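Local coordinates for protein NAD nucleotidase (Haemophilus influenzae, PDB 3ZTV) that degrades NAD to adenosine and nicotinamide riboside, acting as a periplasmic pyrophosphatase and 5'-nucleotidase that probably depends on zinc, at residues E211-V216 with D220-G225. Sequence-based numbering, arbitrary orientation.
Sequences EIAQKV and DVIVTG
I212 O, in the last turn of helix 206-215, takes two backbone N-H groups: V216 N at 2.9 Å and K215 N at 3.2 Å. The side chain of the same residue turns to strand 221-224, where it meets I222 at a slant in a small contact made by apolar side chains. I222 supplies a single methyl, CD1. Its CG1 stands beside the backbone N, and CD1 continues the chain anti to CA (chi2 176°), which extends the methyl from the strand to the helix. There it lies 3.8 Å from I212 CG2, the branch methyl, which is set anti to the backbone N. On the A213 side, CD1 is 4.1 Å from A213 CB and 3.9 Å from A213 N, so the methyl rests against both helix residues at once. L200 of strand 198-203 packs on both isoleucines, and V259 and V261 of strand 258-263 cover A213. Away from the strand, K215 NZ forms a salt bridge with the anti lone pair of E211 OE2 (2.8 Å), while E211 OE1 pairs with K208. Farther along the strand, T224 OG1 makes a weak hydrogen bond to I222 O and another hydrogen bond with N209 ND2. About 14 Å separate the I222 side chain from a bound zinc ion. Strand 198-203, helix 206-215 and the neighbouring parallel strand 221-224 form a beta-alpha-beta crossover, its helix packed on one of the sheets of the calcineurin-like phosphoesterase domain.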
loop_
_atom_site.group_PDB
_atom_site.type_symbol
_atom_site.label_atom_id
_atom_site.label_comp_id
_atom_site.label_asym_id
_atom_site.label_seq_id
_atom_site.Cartn_x
_atom_site.Cartn_y
_atom_site.Cartn_z
ATOM N N GLU A 211 -9.994 12.180 -0.099
ATOM C CA GLU A 211 -8.635 11.938 -0.561
ATOM C C GLU A 211 -8.617 11.199 -1.908
ATOM O O GLU A 211 -7.861 11.565 -2.820
ATOM C CB GLU A 211 -7.844 11.155 0.494
ATOM C CG GLU A 211 -6.350 11.071 0.239
ATOM C CD GLU A 211 -5.612 10.250 1.281
ATOM O OE1 GLU A 211 -6.269 9.549 2.080
ATOM O OE2 GLU A 211 -4.364 10.299 1.294
ATOM N N ILE A 212 -9.433 10.157 -2.041
ATOM C CA ILE A 212 -9.526 9.431 -3.297
ATOM C C ILE A 212 -9.934 10.363 -4.447
ATOM O O ILE A 212 -9.336 10.323 -5.540
ATOM C CB ILE A 212 -10.497 8.229 -3.170
ATOM C CG1 ILE A 212 -9.905 7.157 -2.247
ATOM C CG2 ILE A 212 -10.832 7.646 -4.529
ATOM C CD1 ILE A 212 -10.877 6.029 -1.879
ATOM N N ALA A 213 -10.931 11.211 -4.197
ATOM C CA ALA A 213 -11.399 12.146 -5.222
ATOM C C ALA A 213 -10.265 13.022 -5.749
ATOM O O ALA A 213 -10.211 13.327 -6.939
ATOM C CB ALA A 213 -12.524 13.008 -4.682
ATOM N N GLN A 214 -9.341 13.399 -4.867
ATOM C CA GLN A 214 -8.271 14.329 -5.237
ATOM C C GLN A 214 -7.002 13.647 -5.730
ATOM O O GLN A 214 -6.159 14.293 -6.364
ATOM C CB GLN A 214 -7.947 15.244 -4.063
ATOM C CG GLN A 214 -9.098 16.162 -3.693
ATOM C CD GLN A 214 -8.815 16.959 -2.444
ATOM O OE1 GLN A 214 -8.971 16.457 -1.332
ATOM N NE2 GLN A 214 -8.393 18.204 -2.615
ATOM N N LYS A 215 -6.869 12.352 -5.461
ATOM C CA LYS A 215 -5.628 11.628 -5.751
ATOM C C LYS A 215 -5.757 10.534 -6.797
ATOM O O LYS A 215 -4.753 10.012 -7.272
ATOM C CB LYS A 215 -5.040 11.032 -4.470
ATOM C CG LYS A 215 -4.542 12.068 -3.484
ATOM C CD LYS A 215 -3.823 11.440 -2.302
ATOM C CE LYS A 215 -3.244 12.512 -1.388
ATOM N NZ LYS A 215 -2.597 11.929 -0.178
ATOM N N VAL A 216 -6.984 10.170 -7.150
ATOM C CA VAL A 216 -7.237 9.038 -8.029
ATOM C C VAL A 216 -8.015 9.507 -9.257
ATOM O O VAL A 216 -8.961 10.287 -9.131
ATOM C CB VAL A 216 -8.039 7.935 -7.278
ATOM C CG1 VAL A 216 -8.508 6.842 -8.222
ATOM C CG2 VAL A 216 -7.213 7.352 -6.128
ATOM N N ASP A 220 -15.926 9.012 -11.123
ATOM C CA ASP A 220 -16.823 10.160 -11.281
ATOM C C ASP A 220 -17.645 10.540 -10.052
ATOM O O ASP A 220 -17.831 11.730 -9.773
ATOM C CB ASP A 220 -17.751 9.901 -12.464
ATOM C CG ASP A 220 -16.976 9.719 -13.760
ATOM O OD1 ASP A 220 -16.269 10.658 -14.169
ATOM O OD2 ASP A 220 -17.029 8.643 -14.395
ATOM N N VAL A 221 -18.145 9.536 -9.334
ATOM C CA VAL A 221 -19.001 9.764 -8.161
ATOM C C VAL A 221 -18.590 8.786 -7.063
ATOM O O VAL A 221 -18.405 7.587 -7.331
ATOM C CB VAL A 221 -20.517 9.580 -8.484
ATOM C CG1 VAL A 221 -21.391 9.907 -7.272
ATOM C CG2 VAL A 221 -20.925 10.471 -9.656
ATOM N N ILE A 222 -18.434 9.296 -5.845
ATOM C CA ILE A 222 -18.125 8.435 -4.701
ATOM C C ILE A 222 -19.239 8.524 -3.656
ATOM O O ILE A 222 -19.367 9.515 -2.919
ATOM C CB ILE A 222 -16.760 8.776 -4.063
ATOM C CG1 ILE A 222 -15.653 8.852 -5.130
ATOM C CG2 ILE A 222 -16.429 7.772 -2.962
ATOM C CD1 ILE A 222 -14.297 9.284 -4.605
ATOM N N VAL A 223 -20.040 7.468 -3.594
ATOM C CA VAL A 223 -21.189 7.356 -2.704
ATOM C C VAL A 223 -20.662 6.777 -1.400
ATOM O O VAL A 223 -20.094 5.677 -1.393
ATOM C CB VAL A 223 -22.262 6.425 -3.326
ATOM C CG1 VAL A 223 -23.499 6.314 -2.420
ATOM C CG2 VAL A 223 -22.644 6.908 -4.736
ATOM N N THR A 224 -20.824 7.533 -0.317
ATOM C CA THR A 224 -20.060 7.333 0.916
ATOM C C THR A 224 -20.837 6.709 2.078
ATOM O O THR A 224 -22.026 7.007 2.289
ATOM C CB THR A 224 -19.497 8.692 1.379
ATOM O OG1 THR A 224 -18.609 9.199 0.375
ATOM C CG2 THR A 224 -18.756 8.608 2.691
ATOM N N GLY A 225 -20.128 5.874 2.833
ATOM C CA GLY A 225 -20.544 5.473 4.164
ATOM C C GLY A 225 -19.398 5.527 5.151
ATOM O O GLY A 225 -18.246 5.756 4.770
#